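PDB 6PWK: GGDEF and EAL domain-containing protein from Vibrio cholerae O1 str. 2010EL-1786, which binds cyclic di-GMP and probably acts as a receptor that couples this second messenger to the control of large adhesins and biofilm formation. Local coordinates for residues K163-L168 / L356-T361; R391-T396 / Q410-D415. One frame throughout, in Å; residues are numbered along the deposited sequence.

Interaction 1 of 2, residues K163-L168 / L356-T361; sequences KSNPEL and LDYLFT
Tyr358 meets Glu167 and Pro166 in a small interdomain surface contact, where the turn that follows helix 148-164 of the GGDEF domain abuts a loop at the end of an EAL barrel strand. Tyr358 OH is modelled as donating to Glu167 OE1 at 2.3 Å, too short to be taken at face value. The carboxylate approaches the ring at its edge, close to the ring plane, with its own plane turned 85° from the ring. Glu167 gets there because CG lies between the backbone N and the carbonyl carbon (chi1 71°) and the chain then bends at chi2. Pro166 adds an apolar side, its CD 4.2 Å from Tyr358 CZ and its CG 4.1 Å from Leu359 CD1. Leu359 CD2 rests on Glu167 CB at 3.6 Å. A type I turn from Asn165 to Leu168 presents both Pro166 and Glu167. Arg338 touches Pro166 and Tyr358 and salt-bridges Asp357, while the contact itself lies between the end of helix 148-164 and the loop joining strand 353-356 to helix 367-382.

Interaction 2 of 2, residues R391-T396 / Q410-D415; sequences RVETQT and QGFIVD. With C2E (9,9'-[(2R,3R,3aS,5S,7aR,9R,10R,10aS,12S,14aR)-3,5,10,12-tetrahydroxy-5,12-dioxidooctahydro-2H,7H-difuro[3,2-d:3',2'-j][1,3,7,9,2,8]tetraoxadiphosphacyclododecine-2,9-diyl]bis(2-amino-1,9-dihydro-6H-purin-6-one)), chain C.
Val392 and Ile413 join two loops at the rim of the EAL barrel, a TIM-like fold, beside the bound cyclic di-GMP. The first loop follows strand 386-389 and the second follows strand 408-409, so the contact joins the loops that leave two neighbouring parallel strands. Val392 N donates to Gln410 O (2.9 Å), and Ile413 N donates back to Val392 O (3.2 Å). Gly411, lacking a side chain, lets its CA lie against that same carbonyl. Ile413 carries most of the apolar contact. Its CB sits on Glu393 O at 3.3 Å. From there CG2 branches to Val392 CG1 (3.7 Å), while CG1, anti to the backbone N (chi1 -160°), runs on past Glu393 O. At the tip CD1 reaches Gln395 N (3.4 Å), lying beside the start of helix 395-402, which Thr394 caps through Gln397 N.

On the ligand side the two loops grip one guanine. The Phe412 ring lies over one face and the aliphatic part of Arg391 over the other. Glu393 OE1 accepts from guanine N2 at 2.6 Å and, more weakly, from N1, while Phe412 N donates to O6 at 2.8 Å. The bent Arg391 chain then follows the ribose, whose O4' lies over one guanidinium face. At its end NH1 makes a weak hydrogen bond to phosphate oxygen O1P, 2.7 Å away at the guanidinium edge.

In the fold
From the N terminus the chain builds most of the GGDEF domain up to helix 148-164, turns at 163-168, adds strand 171-174 to the GGDEF sheet, passes through helix 184-197 and runs through most of the EAL barrel before 356-361 comes back to that turn; interaction 1 thus closes a loop of 187 residues and ties the two domains together. Interaction 2 opens later and closes only 13 residues, fastening the ends of the last two barrel strands inside the EAL domain. The two are in series, neither nested nor crossed. Their centres are about 15 Å apart, yet they meet where Arg391 makes a cation-pi contact with the Tyr358 ring.

Interaction 1 of 2, residues K163-L168 / L356-T361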
loop_
_atom_site.group_PDB
_atom_site.type_symbol
_atom_site.label_atom_id
_atom_site.label_comp_id
_atom_site.label_asym_id
_atom_site.label_seq_id
_atom_site.Cartn_x
_atom_site.Cartn_y
_atom_site.Cartn_z
ATOM N N LYS A 163 -20.856 2.224 -8.851
ATOM C CA LYS A 163 -19.751 3.177 -8.801
ATOM C C LYS A 163 -19.569 3.889 -10.133
ATOM O O LYS A 163 -19.324 5.100 -10.166
ATOM C CB LYS A 163 -18.458 2.469 -8.403
ATOM C CG LYS A 163 -18.353 2.149 -6.933
ATOM C CD LYS A 163 -16.981 1.616 -6.583
ATOM C CE LYS A 163 -16.788 1.559 -5.082
ATOM N NZ LYS A 163 -15.486 0.933 -4.734
ATOM N N SER A 164 -19.676 3.154 -11.240
ATOM C CA SER A 164 -19.440 3.735 -12.556
ATOM C C SER A 164 -20.571 4.646 -13.016
ATOM O O SER A 164 -20.391 5.373 -13.999
ATOM C CB SER A 164 -19.206 2.619 -13.577
ATOM O OG SER A 164 -20.206 1.622 -13.485
ATOM N N ASN A 165 -21.718 4.630 -12.338
ATOM C CA ASN A 165 -22.848 5.505 -12.652
ATOM C C ASN A 165 -23.384 6.086 -11.351
ATOM O O ASN A 165 -24.421 5.643 -10.836
ATOM C CB ASN A 165 -23.942 4.752 -13.415
ATOM C CG ASN A 165 -23.421 4.083 -14.670
ATOM O OD1 ASN A 165 -23.138 4.743 -15.670
ATOM N ND2 ASN A 165 -23.298 2.760 -14.626
ATOM N N PRO A 166 -22.704 7.094 -10.792
ATOM C CA PRO A 166 -23.141 7.661 -9.506
ATOM C C PRO A 166 -24.492 8.361 -9.552
ATOM O O PRO A 166 -24.999 8.743 -8.488
ATOM C CB PRO A 166 -22.019 8.647 -9.156
ATOM C CG PRO A 166 -21.376 8.971 -10.465
ATOM C CD PRO A 166 -21.459 7.714 -11.274
ATOM N N GLU A 167 -25.091 8.556 -10.730
ATOM C CA GLU A 167 -26.450 9.085 -10.769
ATOM C C GLU A 167 -27.471 8.051 -10.319
ATOM O O GLU A 167 -28.603 8.417 -9.984
ATOM C CB GLU A 167 -26.798 9.584 -12.174
ATOM C CG GLU A 167 -26.979 8.493 -13.216
ATOM C CD GLU A 167 -25.669 8.047 -13.835
ATOM O OE1 GLU A 167 -24.601 8.338 -13.256
ATOM O OE2 GLU A 167 -25.706 7.408 -14.907
ATOM N N LEU A 168 -27.099 6.775 -10.307
ATOM C CA LEU A 168 -27.955 5.736 -9.759
ATOM C C LEU A 168 -27.799 5.684 -8.246
ATOM O O LEU A 168 -26.684 5.761 -7.721
ATOM C CB LEU A 168 -27.602 4.374 -10.358
ATOM C CG LEU A 168 -27.633 4.214 -11.879
ATOM C CD1 LEU A 168 -27.198 2.809 -12.267
ATOM C CD2 LEU A 168 -29.017 4.518 -12.424
ATOM N N LEU A 356 -15.865 18.858 -17.170
ATOM C CA LEU A 356 -16.841 18.886 -16.089
ATOM C C LEU A 356 -17.373 17.491 -15.785
ATOM O O LEU A 356 -17.424 16.615 -16.652
ATOM C CB LEU A 356 -18.003 19.811 -16.447
ATOM C CG LEU A 356 -17.727 21.314 -16.428
ATOM C CD1 LEU A 356 -18.897 22.074 -17.031
ATOM C CD2 LEU A 356 -17.462 21.779 -15.008
ATOM N N ASP A 357 -17.759 17.291 -14.528
ATOM C CA ASP A 357 -18.479 16.085 -14.145
ATOM C C ASP A 357 -19.768 15.991 -14.951
ATOM O O ASP A 357 -20.523 16.963 -15.054
ATOM C CB ASP A 357 -18.777 16.111 -12.643
ATOM C CG ASP A 357 -19.372 14.808 -12.133
ATOM O OD1 ASP A 357 -19.614 13.890 -12.945
ATOM O OD2 ASP A 357 -19.593 14.702 -10.908
ATOM N N TYR A 358 -20.016 14.816 -15.533
ATOM C CA TYR A 358 -21.190 14.647 -16.380
ATOM C C TYR A 358 -22.496 14.744 -15.604
ATOM O O TYR A 358 -23.557 14.844 -16.228
ATOM C CB TYR A 358 -21.120 13.312 -17.125
ATOM C CG TYR A 358 -21.476 12.087 -16.308
ATOM C CD1 TYR A 358 -20.514 11.425 -15.554
ATOM C CD2 TYR A 358 -22.768 11.576 -16.315
ATOM C CE1 TYR A 358 -20.835 10.298 -14.817
ATOM C CE2 TYR A 358 -23.098 10.454 -15.582
ATOM C CZ TYR A 358 -22.129 9.819 -14.835
ATOM O OH TYR A 358 -22.455 8.700 -14.107
ATOM N N LEU A 359 -22.446 14.719 -14.272
ATOM C CA LEU A 359 -23.643 14.940 -13.473
ATOM C C LEU A 359 -24.142 16.376 -13.548
ATOM O O LEU A 359 -25.251 16.652 -13.077
ATOM C CB LEU A 359 -23.382 14.555 -12.016
ATOM C CG LEU A 359 -23.162 13.064 -11.755
ATOM C CD1 LEU A 359 -22.904 12.809 -10.281
ATOM C CD2 LEU A 359 -24.361 12.265 -12.235
ATOM N N PHE A 360 -23.357 17.293 -14.121
ATOM C CA PHE A 360 -23.817 18.668 -14.277
ATOM C C PHE A 360 -24.813 18.810 -15.419
ATOM O O PHE A 360 -25.654 19.716 -15.392
ATOM C CB PHE A 360 -22.626 19.604 -14.490
ATOM C CG PHE A 360 -21.826 19.859 -13.245
ATOM C CD1 PHE A 360 -22.378 20.562 -12.186
ATOM C CD2 PHE A 360 -20.523 19.405 -13.133
ATOM C CE1 PHE A 360 -21.648 20.801 -11.038
ATOM C CE2 PHE A 360 -19.786 19.642 -11.987
ATOM C CZ PHE A 360 -20.351 20.341 -10.938
ATOM N N THR A 361 -24.739 17.938 -16.423
ATOM C CA THR A 361 -25.757 17.894 -17.464
ATOM C C THR A 361 -26.987 17.101 -17.038
ATOM O O THR A 361 -27.917 16.958 -17.836
ATOM C CB THR A 361 -25.183 17.290 -18.749
ATOM O OG1 THR A 361 -24.932 15.892 -18.556
ATOM C CG2 THR A 361 -23.883 17.983 -19.131
#

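Interaction 2 of 2, residues R391-T396 / Q410-D415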
loop_
_atom_site.group_PDB
_atom_site.type_symbol
_atom_site.label_atom_id
_atom_site.label_comp_id
_atom_site.label_asym_id
_atom_site.label_seq_id
_atom_site.Cartn_x
_atom_site.Cartn_y
_atom_site.Cartn_z
ATOM N N ARG A 391 -20.513 14.890 -21.836
ATOM C CA ARG A 391 -21.675 14.025 -22.048
ATOM C C ARG A 391 -22.950 14.838 -22.291
ATOM O O ARG A 391 -24.004 14.578 -21.710
ATOM C CB ARG A 391 -21.839 13.046 -20.881
ATOM C CG ARG A 391 -21.010 11.780 -21.070
ATOM C CD ARG A 391 -20.287 11.300 -19.820
ATOM N NE ARG A 391 -21.075 10.344 -19.048
ATOM C CZ ARG A 391 -20.550 9.369 -18.311
ATOM N NH1 ARG A 391 -19.235 9.214 -18.253
ATOM N NH2 ARG A 391 -21.340 8.543 -17.640
ATOM N N VAL A 392 -22.840 15.820 -23.181
ATOM C CA VAL A 392 -23.972 16.664 -23.552
ATOM C C VAL A 392 -24.803 15.929 -24.597
ATOM O O VAL A 392 -24.303 15.587 -25.676
ATOM C CB VAL A 392 -23.496 18.024 -24.081
ATOM C CG1 VAL A 392 -24.669 18.991 -24.183
ATOM C CG2 VAL A 392 -22.404 18.590 -23.188
ATOM N N GLU A 393 -26.075 15.687 -24.280
ATOM C CA GLU A 393 -26.976 14.920 -25.130
ATOM C C GLU A 393 -28.010 15.764 -25.853
ATOM O O GLU A 393 -28.358 15.451 -26.994
ATOM C CB GLU A 393 -27.722 13.862 -24.306
ATOM C CG GLU A 393 -26.850 12.852 -23.615
ATOM C CD GLU A 393 -27.647 11.684 -23.065
ATOM O OE1 GLU A 393 -27.370 10.531 -23.457
ATOM O OE2 GLU A 393 -28.564 11.924 -22.252
ATOM N N THR A 394 -28.534 16.809 -25.219
ATOM C CA THR A 394 -29.677 17.538 -25.744
ATOM C C THR A 394 -29.336 19.008 -25.940
ATOM O O THR A 394 -28.402 19.542 -25.336
ATOM C CB THR A 394 -30.890 17.420 -24.811
ATOM O OG1 THR A 394 -30.643 18.162 -23.610
ATOM C CG2 THR A 394 -31.150 15.962 -24.456
ATOM N N GLN A 395 -30.115 19.656 -26.811
ATOM C CA GLN A 395 -29.993 21.099 -26.984
ATOM C C GLN A 395 -30.381 21.837 -25.712
ATOM O O GLN A 395 -29.850 22.918 -25.434
ATOM C CB GLN A 395 -30.854 21.562 -28.160
ATOM C CG GLN A 395 -30.686 23.031 -28.528
ATOM C CD GLN A 395 -29.338 23.331 -29.157
ATOM O OE1 GLN A 395 -28.899 22.639 -30.076
ATOM N NE2 GLN A 395 -28.670 24.368 -28.661
ATOM N N THR A 396 -31.299 21.268 -24.926
ATOM C CA THR A 396 -31.629 21.842 -23.625
ATOM C C THR A 396 -30.407 21.863 -22.715
ATOM O O THR A 396 -30.112 22.876 -22.069
ATOM C CB THR A 396 -32.769 21.054 -22.978
ATOM O OG1 THR A 396 -33.900 21.038 -23.857
ATOM C CG2 THR A 396 -33.168 21.685 -21.652
ATOM N N GLN A 410 -18.639 18.494 -25.380
ATOM C CA GLN A 410 -18.423 17.127 -25.831
ATOM C C GLN A 410 -19.664 16.305 -25.525
ATOM O O GLN A 410 -20.302 16.495 -24.487
ATOM C CB GLN A 410 -17.187 16.509 -25.156
ATOM C CG GLN A 410 -16.779 15.148 -25.702
ATOM C CD GLN A 410 -15.546 14.585 -25.016
ATOM O OE1 GLN A 410 -14.861 15.286 -24.270
ATOM N NE2 GLN A 410 -15.260 13.313 -25.266
ATOM N N GLY A 411 -20.008 15.403 -26.427
ATOM C CA GLY A 411 -21.163 14.551 -26.227
ATOM C C GLY A 411 -21.796 14.173 -27.551
ATOM O O GLY A 411 -21.310 14.517 -28.626
ATOM N N PHE A 412 -22.916 13.453 -27.441
ATOM C CA PHE A 412 -23.592 12.937 -28.627
ATOM C C PHE A 412 -24.260 14.046 -29.431
ATOM O O PHE A 412 -24.427 13.910 -30.648
ATOM C CB PHE A 412 -24.618 11.876 -28.225
ATOM C CG PHE A 412 -24.005 10.626 -27.655
ATOM C CD1 PHE A 412 -22.726 10.235 -28.018
ATOM C CD2 PHE A 412 -24.708 9.841 -26.754
ATOM C CE1 PHE A 412 -22.161 9.086 -27.495
ATOM C CE2 PHE A 412 -24.146 8.690 -26.227
ATOM C CZ PHE A 412 -22.871 8.314 -26.599
ATOM N N ILE A 413 -24.648 15.145 -28.779
ATOM C CA ILE A 413 -25.283 16.237 -29.508
ATOM C C ILE A 413 -24.273 17.037 -30.322
ATOM O O ILE A 413 -24.650 17.659 -31.324
ATOM C CB ILE A 413 -26.058 17.166 -28.557
ATOM C CG1 ILE A 413 -27.088 17.979 -29.346
ATOM C CG2 ILE A 413 -25.107 18.072 -27.783
ATOM C CD1 ILE A 413 -27.402 19.324 -28.750
ATOM N N VAL A 414 -22.996 17.036 -29.928
ATOM C CA VAL A 414 -21.954 17.649 -30.746
ATOM C C VAL A 414 -21.442 16.683 -31.806
ATOM O O VAL A 414 -20.681 17.098 -32.697
ATOM C CB VAL A 414 -20.815 18.174 -29.844
ATOM C CG1 VAL A 414 -21.276 18.241 -28.394
ATOM C CG2 VAL A 414 -19.555 17.322 -29.958
ATOM N N ASP A 415 -21.874 15.422 -31.760
ATOM C CA ASP A 415 -21.423 14.345 -32.645
ATOM C C ASP A 415 -19.960 14.014 -32.385
ATOM O O ASP A 415 -19.622 13.450 -31.343
ATOM C CB ASP A 415 -21.633 14.704 -34.121
ATOM C CG ASP A 415 -23.064 15.090 -34.431
ATOM O OD1 ASP A 415 -23.984 14.516 -33.814
ATOM O OD2 ASP A 415 -23.270 15.971 -35.294
HETATM P P1 C2E C . -15.551 8.908 -19.233
HETATM O O2P C2E C . -14.252 9.651 -19.077
HETATM O O1P C2E C . -16.582 9.788 -18.583
HETATM O "O5'" C2E C . -16.013 8.815 -20.801
HETATM C "C5'" C2E C . -17.289 9.253 -21.135
HETATM C "C4'" C2E C . -18.197 7.992 -21.168
HETATM O "O4'" C2E C . -19.436 8.330 -21.370
HETATM C "C3'" C2E C . -17.861 7.103 -22.379
HETATM O "O3'" C2E C . -18.454 5.915 -22.163
HETATM C "C2'" C2E C . -18.635 7.831 -23.488
HETATM O "O2'" C2E C . -18.808 6.935 -24.666
HETATM C "C1'" C2E C . -19.790 7.946 -22.896
HETATM N N9 C2E C . -20.739 8.950 -23.303
HETATM C C8 C2E C . -19.922 9.732 -24.050
HETATM N N7 C2E C . -20.682 10.760 -24.511
HETATM C C5 C2E C . -21.920 10.616 -24.050
HETATM C C6 C2E C . -23.220 11.426 -24.197
HETATM O O6 C2E C . -23.268 12.417 -24.844
HETATM N N1 C2E C . -24.412 10.979 -23.544
HETATM C C2 C2E C . -24.427 9.783 -22.742
HETATM N N2 C2E C . -25.613 9.282 -22.053
HETATM N N3 C2E C . -23.181 9.045 -22.621
HETATM C C4 C2E C . -21.939 9.497 -23.297
HETATM P P11 C2E C . -17.413 4.636 -22.342
HETATM O O21 C2E C . -16.883 4.343 -23.720
HETATM O O11 C2E C . -18.190 3.406 -21.944
HETATM O O5A C2E C . -16.292 4.960 -21.173
HETATM C C5A C2E C . -16.782 4.721 -19.882
HETATM C C4A C2E C . -15.707 4.922 -18.892
HETATM O O4A C2E C . -14.806 3.986 -19.031
HETATM C C3A C2E C . -14.933 6.395 -19.151
HETATM O O3A C2E C . -15.627 7.487 -18.385
HETATM C C2A C2E C . -13.791 6.248 -18.737
HETATM O O2A C2E C . -13.716 6.603 -17.275
HETATM C C1A C2E C . -13.461 4.674 -18.972
HETATM N N91 C2E C . -12.784 4.506 -20.084
HETATM C C81 C2E C . -13.219 4.457 -21.353
HETATM N N71 C2E C . -12.128 4.268 -22.119
HETATM C C51 C2E C . -11.060 4.204 -21.330
HETATM C C61 C2E C . -9.578 4.006 -21.625
HETATM O O61 C2E C . -9.239 3.878 -22.748
HETATM N N11 C2E C . -8.614 3.976 -20.568
HETATM C C21 C2E C . -9.040 4.134 -19.205
HETATM N N21 C2E C . -8.057 4.103 -18.133
HETATM N N31 C2E C . -10.465 4.326 -18.933
HETATM C C41 C2E C . -11.464 4.354 -20.044
#